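Local coordinates for uncharacterized protein (Bacteroides uniformis, PDB 4JPQ) that probably binds carbohydrate, as a member of carbohydrate-binding family 9, although its ligand and biological role are unknown, at residues I32-L37 with V51-A56; N41-Y45 with L203-F208; H57-I62 with G172-G176; E70-A75 with W85-C89; G111-I115 with V131-R137. One frame throughout, in Å; residues are numbered along the deposited sequence. Where two conformers were deposited one is given.

Contact 1 (I32-L37 with V51-A56); sequences IEFQPL and VSFRIA
Phe34 and Arg54 carry the close-packed half of this antiparallel strand pairing. The arginine leaves CB with CG in the crowded position between backbone N and carbonyl carbon (chi1 59°) and then runs extended as far as NE, which brings its whole length across the phenyl ring. CD sits over the ring face, a CH-pi contact 3.8 Å from the Phe34 centroid, and the guanidinium follows with its plane only 23° from that of the ring, one face above Phe34 CZ. At its edge, Arg54 NH1 donates an in-plane, nearly straight bond of 2.9 Å to Ile32 O. The same NH1 forms a salt bridge with Asp28, while NE bonds to His65. Next along the strand, Gln35 and Phe53 form a hydrogen-bonded pair, with Gln35 N to Phe53 O at 2.7 Å and Phe53 N to Gln35 O at 2.9 Å. Gln35 CB lies over the Phe53 face, and Leu37 CB approaches that ring at 4.0 Å from Phe53 CD1. Toward Val51 the pairing thins: exposed Pro36 contributes little and, past the Leu37 N to Val51 O bond, a water bridges Leu37 O and Val51 N. At the other end exposed Glu33 points away from the partner strand. Without the long cationic side chain, as with an alanine here, Asp28 would probably lose this positive partner, Ile32 O this donor, and Phe34 the cover on one face. The chemistry implies a short strand held by backbone bonds around Gln35 and Leu37 and, nearer Ile32, by a cation that satisfies a carbonyl and a carboxylate while covering an aromatic ring.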
# COMPACT_ATOMS: atom_id res chain seq x y z
N ILE A 32 4.14 -11.21 -13.42
CA ILE A 32 4.41 -9.92 -12.76
C ILE A 32 5.37 -10.18 -11.61
O ILE A 32 4.99 -10.82 -10.65
CB ILE A 32 3.10 -9.23 -12.28
CG1 ILE A 32 2.08 -9.11 -13.42
CG2 ILE A 32 3.41 -7.85 -11.69
CD1 ILE A 32 2.57 -8.42 -14.68
N GLU A 33 6.60 -9.66 -11.70
CA GLU A 33 7.66 -9.94 -10.72
C GLU A 33 7.52 -9.17 -9.41
O GLU A 33 6.98 -8.07 -9.39
CB GLU A 33 9.05 -9.58 -11.30
CG GLU A 33 10.14 -10.59 -10.98
CD GLU A 33 10.06 -11.84 -11.85
OE1 GLU A 33 9.18 -11.94 -12.72
OE2 GLU A 33 10.90 -12.74 -11.66
N PHE A 34 8.07 -9.75 -8.34
CA PHE A 34 8.09 -9.10 -7.01
C PHE A 34 9.27 -8.14 -6.89
O PHE A 34 10.33 -8.36 -7.47
CB PHE A 34 8.13 -10.12 -5.86
CG PHE A 34 6.84 -10.86 -5.68
CD1 PHE A 34 5.76 -10.25 -5.05
CD2 PHE A 34 6.69 -12.16 -6.16
CE1 PHE A 34 4.55 -10.92 -4.90
CE2 PHE A 34 5.49 -12.84 -6.00
CZ PHE A 34 4.41 -12.22 -5.38
N GLN A 35 9.06 -7.09 -6.11
CA GLN A 35 10.03 -6.04 -5.82
C GLN A 35 10.27 -6.06 -4.31
O GLN A 35 9.30 -6.14 -3.56
CB GLN A 35 9.44 -4.66 -6.18
CG GLN A 35 8.78 -4.55 -7.56
CD GLN A 35 9.75 -4.85 -8.67
OE1 GLN A 35 9.49 -5.70 -9.52
NE2 GLN A 35 10.89 -4.18 -8.65
N PRO A 36 11.54 -5.97 -3.87
CA PRO A 36 11.75 -5.95 -2.43
C PRO A 36 11.37 -4.59 -1.81
O PRO A 36 11.54 -3.55 -2.44
CB PRO A 36 13.25 -6.24 -2.29
CG PRO A 36 13.86 -5.71 -3.54
CD PRO A 36 12.79 -5.76 -4.61
N LEU A 37 10.81 -4.63 -0.60
CA LEU A 37 10.45 -3.45 0.21
C LEU A 37 11.30 -3.65 1.47
O LEU A 37 10.86 -4.27 2.44
CB LEU A 37 8.95 -3.45 0.49
CG LEU A 37 8.27 -2.19 1.03
CD1 LEU A 37 6.76 -2.40 1.05
CD2 LEU A 37 8.76 -1.78 2.40
N VAL A 51 9.85 -8.48 3.44
CA VAL A 51 8.65 -8.01 2.73
C VAL A 51 8.93 -7.74 1.25
O VAL A 51 9.96 -7.17 0.90
CB VAL A 51 8.09 -6.73 3.39
CG1 VAL A 51 6.84 -6.21 2.67
CG2 VAL A 51 7.78 -6.99 4.86
N SER A 52 8.00 -8.16 0.40
CA SER A 52 8.06 -7.89 -1.03
C SER A 52 6.66 -7.52 -1.52
O SER A 52 5.65 -7.80 -0.85
CB SER A 52 8.64 -9.08 -1.80
OG SER A 52 7.77 -10.19 -1.76
N PHE A 53 6.61 -6.86 -2.68
CA PHE A 53 5.35 -6.46 -3.28
C PHE A 53 5.42 -6.49 -4.81
O PHE A 53 6.49 -6.66 -5.37
CB PHE A 53 4.96 -5.06 -2.81
CG PHE A 53 5.77 -3.96 -3.45
CD1 PHE A 53 7.06 -3.69 -3.02
CD2 PHE A 53 5.23 -3.18 -4.48
CE1 PHE A 53 7.81 -2.68 -3.60
CE2 PHE A 53 5.97 -2.17 -5.07
CZ PHE A 53 7.26 -1.91 -4.63
N ARG A 54 4.27 -6.33 -5.46
CA ARG A 54 4.22 -6.22 -6.91
C ARG A 54 2.96 -5.49 -7.32
O ARG A 54 1.96 -5.49 -6.61
CB ARG A 54 4.32 -7.55 -7.63
CG ARG A 54 3.25 -8.54 -7.27
CD ARG A 54 3.42 -9.81 -8.07
NE ARG A 54 2.45 -10.81 -7.65
CZ ARG A 54 2.37 -12.05 -8.15
NH1 ARG A 54 3.16 -12.47 -9.13
NH2 ARG A 54 1.44 -12.88 -7.68
N ILE A 55 3.04 -4.88 -8.50
CA ILE A 55 2.01 -4.00 -8.98
C ILE A 55 1.77 -4.13 -10.49
O ILE A 55 2.70 -4.36 -11.26
CB ILE A 55 2.36 -2.55 -8.55
CG1 ILE A 55 1.18 -1.59 -8.84
CG2 ILE A 55 3.68 -2.07 -9.17
CD1 ILE A 55 1.39 -0.20 -8.31
N ALA A 56 0.51 -3.97 -10.88
CA ALA A 56 0.08 -4.00 -12.28
C ALA A 56 -1.21 -3.21 -12.42
O ALA A 56 -1.69 -2.67 -11.42
CB ALA A 56 -0.13 -5.42 -12.72
O HOH W 1 12.36 -6.67 3.59

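Contact 2 (N41-Y45 with L203-F208); sequences NWKDY and LERPMF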
# COMPACT_ATOMS: atom_id res chain seq x y z
N ASN A 41 15.46 3.07 6.59
CA ASN A 41 15.91 4.47 6.56
C ASN A 41 16.40 5.03 7.88
O ASN A 41 17.18 5.99 7.86
CB ASN A 41 14.79 5.38 6.06
CG ASN A 41 14.38 5.08 4.64
OD1 ASN A 41 15.18 5.24 3.72
ND2 ASN A 41 13.12 4.67 4.44
N TRP A 42 15.96 4.46 9.01
CA TRP A 42 16.32 4.93 10.36
C TRP A 42 16.92 3.80 11.20
O TRP A 42 16.22 2.85 11.54
CB TRP A 42 15.09 5.54 11.03
CG TRP A 42 14.47 6.56 10.13
CD1 TRP A 42 14.88 7.84 9.96
CD2 TRP A 42 13.38 6.35 9.24
NE1 TRP A 42 14.10 8.46 9.03
CE2 TRP A 42 13.17 7.57 8.56
CE3 TRP A 42 12.56 5.25 8.94
CZ2 TRP A 42 12.16 7.73 7.60
CZ3 TRP A 42 11.55 5.41 7.98
CH2 TRP A 42 11.37 6.65 7.31
N LYS A 43 18.21 3.92 11.54
CA LYS A 43 18.94 2.92 12.35
C LYS A 43 18.36 2.75 13.77
O LYS A 43 18.65 1.77 14.44
CB LYS A 43 20.44 3.27 12.43
CG LYS A 43 21.18 3.41 11.10
CD LYS A 43 22.57 3.99 11.32
CE LYS A 43 23.28 4.40 10.02
NZ LYS A 43 23.83 3.25 9.26
N ASP A 44 17.58 3.74 14.22
CA ASP A 44 16.77 3.65 15.45
C ASP A 44 15.84 2.44 15.45
O ASP A 44 15.61 1.86 16.50
CB ASP A 44 15.79 4.84 15.60
CG ASP A 44 16.39 6.18 15.32
OD1 ASP A 44 16.75 6.38 14.15
OD2 ASP A 44 16.41 7.04 16.22
N TYR A 45 15.25 2.15 14.29
CA TYR A 45 14.33 1.02 14.11
C TYR A 45 14.97 0.10 13.07
O TYR A 45 14.65 0.20 11.87
CB TYR A 45 12.93 1.51 13.71
CG TYR A 45 12.30 2.36 14.82
CD1 TYR A 45 11.59 1.76 15.85
CD2 TYR A 45 12.46 3.74 14.86
CE1 TYR A 45 11.02 2.51 16.88
CE2 TYR A 45 11.90 4.52 15.88
CZ TYR A 45 11.18 3.89 16.89
OH TYR A 45 10.61 4.61 17.93
N LEU A 203 14.69 11.91 5.71
CA LEU A 203 14.23 12.78 6.80
C LEU A 203 14.91 12.23 8.04
O LEU A 203 15.14 11.01 8.13
CB LEU A 203 12.71 12.78 6.91
CG LEU A 203 11.98 13.30 5.66
CD1 LEU A 203 10.48 13.03 5.74
CD2 LEU A 203 12.26 14.78 5.41
N GLU A 204 15.16 13.10 9.02
CA GLU A 204 15.86 12.73 10.27
C GLU A 204 15.22 11.61 11.12
O GLU A 204 15.90 11.01 11.93
CB GLU A 204 16.13 13.97 11.16
CG GLU A 204 14.91 14.72 11.66
CD GLU A 204 15.21 15.59 12.86
OE1 GLU A 204 16.40 15.76 13.21
OE2 GLU A 204 14.24 16.08 13.47
N ARG A 205 13.91 11.35 10.96
CA ARG A 205 13.19 10.31 11.75
C ARG A 205 11.97 9.72 10.96
O ARG A 205 11.68 10.22 9.88
CB ARG A 205 12.84 10.84 13.15
CG ARG A 205 11.99 12.08 13.12
CD ARG A 205 11.89 12.79 14.46
NE ARG A 205 11.19 14.04 14.21
CZ ARG A 205 9.87 14.16 14.00
NH1 ARG A 205 9.05 13.11 14.07
NH2 ARG A 205 9.37 15.36 13.72
N PRO A 206 11.33 8.63 11.45
CA PRO A 206 10.25 7.97 10.67
C PRO A 206 9.05 8.82 10.31
O PRO A 206 8.22 9.14 11.17
CB PRO A 206 9.85 6.78 11.54
CG PRO A 206 11.11 6.48 12.27
CD PRO A 206 11.64 7.83 12.64
N MSE A 207 9.01 9.21 9.04
CA MSE A 207 7.96 10.05 8.48
C MSE A 207 7.67 9.53 7.09
O MSE A 207 8.57 9.45 6.27
CB MSE A 207 8.55 11.45 8.48
CG MSE A 207 8.68 12.01 9.89
SE MSE A 207 8.82 13.94 9.83
CE MSE A 207 10.74 14.15 10.24
N PHE A 208 6.42 9.14 6.84
CA PHE A 208 6.02 8.59 5.54
C PHE A 208 5.27 9.55 4.62
O PHE A 208 5.22 9.30 3.42
CB PHE A 208 5.13 7.33 5.71
CG PHE A 208 5.83 6.10 6.26
CD1 PHE A 208 7.20 5.81 6.04
CD2 PHE A 208 5.07 5.14 6.92
CE1 PHE A 208 7.77 4.65 6.53
CE2 PHE A 208 5.64 3.97 7.40
CZ PHE A 208 6.99 3.72 7.20
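The indole NE1 of Trp42 donates to Leu203 O at 2.9 Å, the hydrogen bond that joins these two loops. The acceptor lies close to the indole plane, 11° out of it, whereas the N-H meets the carbonyl from above the carbonyl plane. Arg205 O is also near NE1, but the angle there is too poor for a bond. Trp42 CG lies anti to its own carbonyl carbon (chi1 -52°), and this directs the indole toward the 203-208 loop, which folds over one of its faces. Pro206 CA stands almost exactly above the centre of the six-membered ring, a CH-pi contact of 3.5 Å to the centroid, and the Arg205 carbonyl carbon covers a position nearer the rim. The proline ring continues the cover, with Pro206 CG 3.8 Å from Trp42 CD2. On the opposite face lies CB of Asn41, so the indole is sandwiched between its own neighbour and the partner loop. At the far edge Phe208 CE1 comes within 4.1 Å of Trp42 CZ3. Tyr45 meets the proline from another direction, crossing it at about a right angle with CD2 4.0 Å from Pro206 CG. Asn41 ties the first loop to the region preceding the second, through bonds to Ser197 and Ile201. A 3-cyclohexyl-1-propylsulfonic acid molecule, probably from the crystallisation liquor, is bound close to Tyr45 and accepts a hydrogen bond from the Phe208 backbone N. Chemically, then, one directional N-H bond and apolar packing over the indole face join two irregular loops, next to a spot where a small organic molecule binds in the crystal.

Contact 3 (H57-I62 with G172-G176); sequences HTGREI and GSLDG. With SO4 (sulfate ion), chain F.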
# COMPACT_ATOMS: atom_id res chain seq x y z
N HIS A 57 -1.75 -3.12 -13.63
CA HIS A 57 -3.01 -2.40 -13.83
C HIS A 57 -3.88 -2.95 -14.94
O HIS A 57 -3.38 -3.56 -15.88
CB HIS A 57 -2.77 -0.90 -14.06
CG HIS A 57 -2.19 -0.56 -15.41
ND1 HIS A 57 -2.92 0.06 -16.39
CD2 HIS A 57 -0.95 -0.75 -15.92
CE1 HIS A 57 -2.16 0.26 -17.45
NE2 HIS A 57 -0.96 -0.23 -17.19
N THR A 58 -5.17 -2.70 -14.81
CA THR A 58 -6.16 -3.10 -15.80
C THR A 58 -6.55 -1.97 -16.75
O THR A 58 -7.30 -2.22 -17.70
CB THR A 58 -7.43 -3.60 -15.10
OG1 THR A 58 -8.05 -2.53 -14.38
CG2 THR A 58 -7.08 -4.73 -14.13
N GLY A 59 -6.09 -0.75 -16.50
CA GLY A 59 -6.48 0.43 -17.27
C GLY A 59 -7.46 1.24 -16.40
O GLY A 59 -7.34 2.46 -16.31
N ARG A 60 -8.42 0.54 -15.78
CA ARG A 60 -9.38 1.12 -14.85
C ARG A 60 -8.95 0.94 -13.38
O ARG A 60 -9.46 1.66 -12.53
CB ARG A 60 -10.77 0.48 -15.02
CG ARG A 60 -11.29 0.38 -16.46
CD ARG A 60 -12.67 -0.27 -16.54
NE ARG A 60 -12.72 -1.56 -15.84
CZ ARG A 60 -13.81 -2.31 -15.70
NH1 ARG A 60 -14.98 -1.96 -16.25
NH2 ARG A 60 -13.73 -3.46 -15.01
N GLU A 61 -8.06 -0.01 -13.07
CA GLU A 61 -7.70 -0.34 -11.67
C GLU A 61 -6.23 -0.67 -11.46
O GLU A 61 -5.60 -1.23 -12.35
CB GLU A 61 -8.49 -1.59 -11.24
CG GLU A 61 -10.00 -1.44 -11.24
CD GLU A 61 -10.71 -2.65 -11.78
OE1 GLU A 61 -10.55 -2.96 -12.98
OE2 GLU A 61 -11.42 -3.27 -10.98
N ILE A 62 -5.71 -0.33 -10.27
CA ILE A 62 -4.35 -0.67 -9.85
C ILE A 62 -4.47 -1.91 -8.99
O ILE A 62 -5.30 -1.94 -8.07
CB ILE A 62 -3.69 0.43 -8.99
CG1 ILE A 62 -3.60 1.73 -9.77
CG2 ILE A 62 -2.29 -0.01 -8.54
CD1 ILE A 62 -3.13 2.92 -8.95
N GLY A 172 -9.30 9.32 -15.36
CA GLY A 172 -10.06 8.51 -16.32
C GLY A 172 -9.52 7.11 -16.52
O GLY A 172 -10.20 6.14 -16.20
N SER A 173 -8.29 7.03 -17.04
CA SER A 173 -7.64 5.77 -17.38
C SER A 173 -6.14 5.79 -17.07
O SER A 173 -5.46 6.76 -17.37
CB SER A 173 -7.84 5.47 -18.87
OG SER A 173 -7.17 4.28 -19.24
N LEU A 174 -5.64 4.68 -16.55
CA LEU A 174 -4.24 4.53 -16.14
C LEU A 174 -3.25 4.33 -17.30
O LEU A 174 -2.05 4.50 -17.10
CB LEU A 174 -4.09 3.36 -15.17
CG LEU A 174 -4.97 3.36 -13.91
CD1 LEU A 174 -4.86 2.04 -13.17
CD2 LEU A 174 -4.61 4.53 -13.00
N ASP A 175 -3.76 3.95 -18.48
CA ASP A 175 -2.95 3.66 -19.68
C ASP A 175 -1.92 4.75 -19.99
O ASP A 175 -2.31 5.89 -20.29
CB ASP A 175 -3.84 3.43 -20.91
CG ASP A 175 -4.61 2.11 -20.85
OD1 ASP A 175 -3.96 1.06 -20.77
OD2 ASP A 175 -5.85 2.12 -20.90
N GLY A 176 -0.64 4.41 -19.87
CA GLY A 176 0.45 5.33 -20.20
C GLY A 176 0.73 6.49 -19.25
O GLY A 176 1.54 7.34 -19.60
S SO4 F . -7.57 11.11 -17.43
O1 SO4 F . -6.61 11.96 -16.70
O2 SO4 F . -8.95 11.45 -17.01
O3 SO4 F . -7.47 11.32 -18.89
O4 SO4 F . -7.29 9.68 -17.15
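The tight turn of the beta hairpin formed by strands 50-57 and 61-70 is met here by the 172-176 loop, through Gly59 and Leu174. Leu174 N donates a straight bond of 2.8 Å to Gly59 O, in the carbonyl plane. Gly59 has a positive phi (105°) at which a CB would be jammed against the preceding carbonyl O. The leucine side chain lies against the side of the hairpin between His57 and Ile62, its CD1 also beside the Glu61 carbonyl. That methyl touches Ile62 CG1 at 3.6 Å, the two side chains crossing at about a right angle, and Leu174 CB packs 3.7 Å from His57 ND1. Cut back to an alanine, the side chain would probably leave a gap between His57 and Ile62, though the backbone bond to Gly59 could remain. Asp175 OD1 lies near the edge of the imidazole, but its salt bridge is with Lys11. On the outer side of the loop, a sulfate probably taken from the crystallisation liquor accepts hydrogen bonds from Gly172 N and from Ser173 N (2.8 Å to O4). Within the turn, Thr58 N bonds to Glu61 O at 2.9 Å, closing a glycine-containing reverse turn of the kind that links adjacent antiparallel strands in a beta hairpin.

Contact 4 (E70-A75 with W85-C89); sequences EASVRA and WEDAC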
# COMPACT_ATOMS: atom_id res chain seq x y z
N GLU A 70 7.12 -11.87 9.26
CA GLU A 70 7.56 -11.12 10.47
C GLU A 70 7.33 -11.87 11.78
O GLU A 70 6.59 -12.85 11.81
CB GLU A 70 6.90 -9.73 10.53
CG GLU A 70 5.38 -9.74 10.49
CD GLU A 70 4.77 -8.34 10.51
OE1 GLU A 70 5.28 -7.44 11.24
OE2 GLU A 70 3.75 -8.14 9.82
N ALA A 71 7.96 -11.37 12.84
CA ALA A 71 7.95 -12.01 14.18
C ALA A 71 6.62 -11.96 14.93
O ALA A 71 6.44 -12.73 15.88
CB ALA A 71 9.08 -11.48 15.06
N SER A 72 5.73 -11.05 14.55
CA SER A 72 4.40 -10.96 15.17
C SER A 72 3.41 -10.21 14.29
O SER A 72 3.82 -9.41 13.44
CB SER A 72 4.45 -10.30 16.56
OG SER A 72 4.81 -8.93 16.50
N VAL A 73 2.12 -10.48 14.51
CA VAL A 73 1.02 -9.82 13.80
C VAL A 73 -0.05 -9.37 14.78
O VAL A 73 -0.19 -9.93 15.87
CB VAL A 73 0.41 -10.72 12.70
CG1 VAL A 73 1.42 -10.95 11.59
CG2 VAL A 73 -0.08 -12.05 13.25
N ARG A 74 -0.83 -8.37 14.36
CA ARG A 74 -1.84 -7.72 15.21
C ARG A 74 -2.86 -7.02 14.33
O ARG A 74 -2.49 -6.52 13.28
CB ARG A 74 -1.11 -6.69 16.08
CG ARG A 74 -1.93 -5.87 17.06
CD ARG A 74 -1.03 -4.85 17.75
NE ARG A 74 -1.70 -4.12 18.83
CZ ARG A 74 -2.44 -3.02 18.71
NH1 ARG A 74 -2.66 -2.42 17.53
NH2 ARG A 74 -2.98 -2.49 19.81
N ALA A 75 -4.13 -7.01 14.73
CA ALA A 75 -5.20 -6.33 13.96
C ALA A 75 -6.36 -5.94 14.88
O ALA A 75 -7.42 -6.54 14.84
CB ALA A 75 -5.68 -7.19 12.82
N TRP A 85 -2.11 1.71 11.20
CA TRP A 85 -0.64 1.84 11.29
C TRP A 85 -0.06 1.22 12.58
O TRP A 85 1.14 0.90 12.63
CB TRP A 85 -0.19 3.31 11.14
CG TRP A 85 -0.73 4.18 12.22
CD1 TRP A 85 -0.17 4.40 13.43
CD2 TRP A 85 -1.97 4.89 12.21
NE1 TRP A 85 -0.98 5.21 14.20
CE2 TRP A 85 -2.09 5.54 13.47
CE3 TRP A 85 -3.00 5.05 11.27
CZ2 TRP A 85 -3.19 6.34 13.80
CZ3 TRP A 85 -4.10 5.85 11.59
CH2 TRP A 85 -4.19 6.48 12.85
N GLU A 86 -0.90 1.09 13.62
CA GLU A 86 -0.50 0.45 14.89
C GLU A 86 -0.46 -1.07 14.81
O GLU A 86 0.32 -1.71 15.52
CB GLU A 86 -1.45 0.85 16.00
CG GLU A 86 -1.47 2.34 16.27
CD GLU A 86 -2.41 2.71 17.38
OE1 GLU A 86 -3.33 1.93 17.71
OE2 GLU A 86 -2.21 3.81 17.92
N ASP A 87 -1.34 -1.61 13.96
CA ASP A 87 -1.43 -3.04 13.67
C ASP A 87 -0.34 -3.37 12.63
O ASP A 87 0.33 -2.46 12.13
CB ASP A 87 -2.83 -3.36 13.10
CG ASP A 87 -3.95 -3.07 14.07
OD1 ASP A 87 -3.80 -3.38 15.27
OD2 ASP A 87 -5.02 -2.59 13.65
N ALA A 88 -0.15 -4.66 12.33
CA ALA A 88 0.79 -5.10 11.26
C ALA A 88 0.15 -4.57 9.99
O ALA A 88 -0.97 -4.97 9.64
CB ALA A 88 0.92 -6.61 11.20
N CYS A 89 0.85 -3.65 9.33
CA CYS A 89 0.27 -2.88 8.25
C CYS A 89 1.18 -2.65 7.07
O CYS A 89 2.36 -2.36 7.25
CB CYS A 89 -0.10 -1.53 8.88
SG CYS A 89 -0.83 -0.27 7.83
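Arg74 and Asp87 form the charged centre of this contact, a salt bridge of 2.7 Å between Arg74 NH1 and Asp87 OD1. The arginine chain has CG anti to the backbone N (chi1 -180°) and is extended from CG to NE, which carries NH1 across to the aspartate, the two side chains crossing at about a right angle. Guanidinium and carboxylate are turned 33° apart, and one nitrogen meets one oxygen. Beside this pair, Ala88 N donates to Arg74 O at 3.1 Å, tying the backbone of the second segment to the strand. The Asp87 carboxylate also rests against the next residue of the strand, with its CG 3.5 Å from Ala75 CA. Ala88 CB packs near Val73 CG1 and lies 3.5 Å from Glu70 OE2. In the second shell, Asp87 OD1 also accepts from Val76 N, and OD2 from Ala77 N and Asn108 ND2; this buried carboxylate is therefore gripped by several donors, which would favour its charged form. Glu86 OE1 stays 4.4 Å from Arg74 NH1, beyond a salt bridge, and the glutamate pairs with Arg83 instead. Glu70 OE2 accepts a hydrogen bond from Trp155 NE1 and forms a salt bridge with Lys185, partners that hold the carboxylate beside Ala88. In the wider fold, residues 72-75 pair antiparallel with strand 146-150 after a corner at Ala71, where the chain leaves strand 61-70. Residues 85-88, a 3-10 segment at 85-86 and the link that follows, lie against this strand just before strand 89-95, with strand 102-108 reaching them through Asn108.

Contact 5 (G111-I115 with V131-R137); sequences GRLLI and VLGMVKR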
# COMPACT_ATOMS: atom_id res chain seq x y z
N GLY A 111 -7.36 -6.82 6.84
CA GLY A 111 -8.13 -6.20 5.76
C GLY A 111 -8.78 -4.86 6.05
O GLY A 111 -9.41 -4.30 5.15
N ARG A 112 -8.68 -4.35 7.27
CA ARG A 112 -9.22 -3.02 7.60
C ARG A 112 -8.35 -2.01 6.84
O ARG A 112 -7.11 -2.12 6.89
CB ARG A 112 -9.11 -2.69 9.09
CG ARG A 112 -9.83 -3.58 10.07
CD ARG A 112 -11.35 -3.61 9.88
NE ARG A 112 -11.77 -4.76 9.08
CZ ARG A 112 -11.83 -6.03 9.52
NH1 ARG A 112 -11.47 -6.38 10.77
NH2 ARG A 112 -12.24 -6.99 8.69
N LEU A 113 -9.01 -1.05 6.19
CA LEU A 113 -8.33 -0.04 5.36
C LEU A 113 -8.59 1.40 5.78
O LEU A 113 -9.70 1.75 6.19
CB LEU A 113 -8.82 -0.19 3.92
CG LEU A 113 -8.42 0.78 2.80
CD1 LEU A 113 -6.96 0.64 2.43
CD2 LEU A 113 -9.30 0.53 1.58
N LEU A 114 -7.55 2.21 5.62
CA LEU A 114 -7.58 3.66 5.85
C LEU A 114 -7.14 4.32 4.54
O LEU A 114 -6.15 3.89 3.92
CB LEU A 114 -6.60 4.06 6.94
CG LEU A 114 -6.24 5.55 7.11
CD1 LEU A 114 -7.40 6.31 7.71
CD2 LEU A 114 -5.01 5.72 7.97
N ILE A 115 -7.88 5.36 4.14
CA ILE A 115 -7.53 6.18 2.98
C ILE A 115 -7.69 7.64 3.35
O ILE A 115 -8.72 8.01 3.91
CB ILE A 115 -8.42 5.96 1.73
CG1 ILE A 115 -8.59 4.49 1.38
CG2 ILE A 115 -7.82 6.69 0.52
CD1 ILE A 115 -9.59 4.25 0.26
N VAL A 131 -16.29 5.32 -1.05
CA VAL A 131 -14.92 5.23 -1.59
C VAL A 131 -14.15 4.04 -0.98
O VAL A 131 -13.41 3.36 -1.68
CB VAL A 131 -14.14 6.55 -1.38
CG1 VAL A 131 -12.69 6.42 -1.86
CG2 VAL A 131 -14.83 7.70 -2.10
N LEU A 132 -14.31 3.82 0.33
CA LEU A 132 -13.71 2.64 0.99
C LEU A 132 -14.25 1.36 0.36
O LEU A 132 -13.49 0.41 0.13
CB LEU A 132 -13.99 2.64 2.49
CG LEU A 132 -13.27 3.72 3.28
CD1 LEU A 132 -13.97 3.95 4.62
CD2 LEU A 132 -11.79 3.38 3.47
N GLY A 133 -15.56 1.37 0.06
CA GLY A 133 -16.28 0.30 -0.62
C GLY A 133 -15.77 0.00 -2.03
O GLY A 133 -15.91 -1.12 -2.50
N MSE A 134 -15.22 1.01 -2.71
CA MSE A 134 -14.63 0.82 -4.05
C MSE A 134 -13.37 -0.04 -4.02
O MSE A 134 -13.14 -0.79 -4.97
CB MSE A 134 -14.25 2.15 -4.71
CG MSE A 134 -15.42 2.97 -5.21
SE MSE A 134 -14.76 4.79 -5.60
CE MSE A 134 -16.56 5.58 -5.71
N VAL A 135 -12.57 0.07 -2.96
CA VAL A 135 -11.29 -0.66 -2.89
C VAL A 135 -11.52 -2.07 -2.39
O VAL A 135 -11.83 -2.28 -1.22
CB VAL A 135 -10.26 0.05 -1.98
CG1 VAL A 135 -8.95 -0.74 -1.96
CG2 VAL A 135 -10.01 1.48 -2.46
N LYS A 136 -11.37 -3.02 -3.30
CA LYS A 136 -11.54 -4.43 -2.98
C LYS A 136 -10.24 -4.87 -2.35
O LYS A 136 -9.17 -4.40 -2.74
CB LYS A 136 -11.87 -5.27 -4.22
CG LYS A 136 -13.16 -4.86 -4.92
CD LYS A 136 -13.24 -5.52 -6.29
CE LYS A 136 -14.55 -5.21 -7.00
NZ LYS A 136 -14.68 -6.00 -8.25
N ARG A 137 -10.36 -5.75 -1.37
CA ARG A 137 -9.24 -6.26 -0.60
C ARG A 137 -9.36 -7.74 -0.33
O ARG A 137 -10.45 -8.32 -0.42
CB ARG A 137 -9.26 -5.58 0.75
CG ARG A 137 -8.94 -4.11 0.73
CD ARG A 137 -9.55 -3.42 1.93
NE ARG A 137 -10.91 -2.88 1.71
CZ ARG A 137 -11.71 -2.41 2.66
NH1 ARG A 137 -11.38 -2.44 3.96
NH2 ARG A 137 -12.90 -1.92 2.32
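Leu113 lies against the flat guanidinium of Arg137, its CD2 above one face and offset toward the rim, while the two side chains run obliquely to each other. The arginine chain is bent at chi3 (-91°), which folds the guanidinium back beside its own segment. There NE donates to Val135 O at 3.1 Å, with that oxygen in the guanidinium plane. NH1 points across the contact and bonds to Gly111 O at 3.0 Å; the donor lies in the carbonyl plane, but the oxygen is tilted 20° from the guanidinium plane. NH1 also forms a salt bridge with Asp80, whose carboxylate in addition accepts from Leu113 N.

Strand 113-118 here meets the end of helix 129-134 and the start of strand 136-139, and the short helix packs on the beta structure, in keeping with the beta-sandwich fold expected of family 9 carbohydrate-binding modules. Apolar side chains fill the junction. Leu113 crosses Val135 at about a right angle, CD2 to CB 3.7 Å. Ile115 and Val135 reach toward each other tip to tip, with Ile115 CD1 3.9 Å from Val135 CG2. Against Leu132 the isoleucine instead slides past in the opposite direction, its CG1 4.0 Å from Leu132 CD2. That same leucine methyl also lies 4.2 Å from Leu113 CD2, while Val131 CG1 meets Ile115 CD1 from the preceding helical position.

In the fold
Contact 1 closes before contacts 3, 4 and 5 open, contact 4 closes before contact 5 opens, and both of these fall within the long span of chain that contact 3 joins. Contact 2 alternates with contact 1 in sequence, spans contacts 3, 4 and 5, and brings together loops separated by 157 intervening residues. Contacts 1 and 3 share the neighbouring strands 50-57 and 61-70 and touch through Ile55 and Ile62, their centres 18 Å apart. Contacts 4 and 5, also 18 Å between centres, meet where Trp85 packs on Leu114. Contacts 2 and 3 lie farthest apart, with centres 33 Å from each other on opposite sides of the chain's centre. The five thus lie at edges, turns and loops spread around a compact single-chain beta fold.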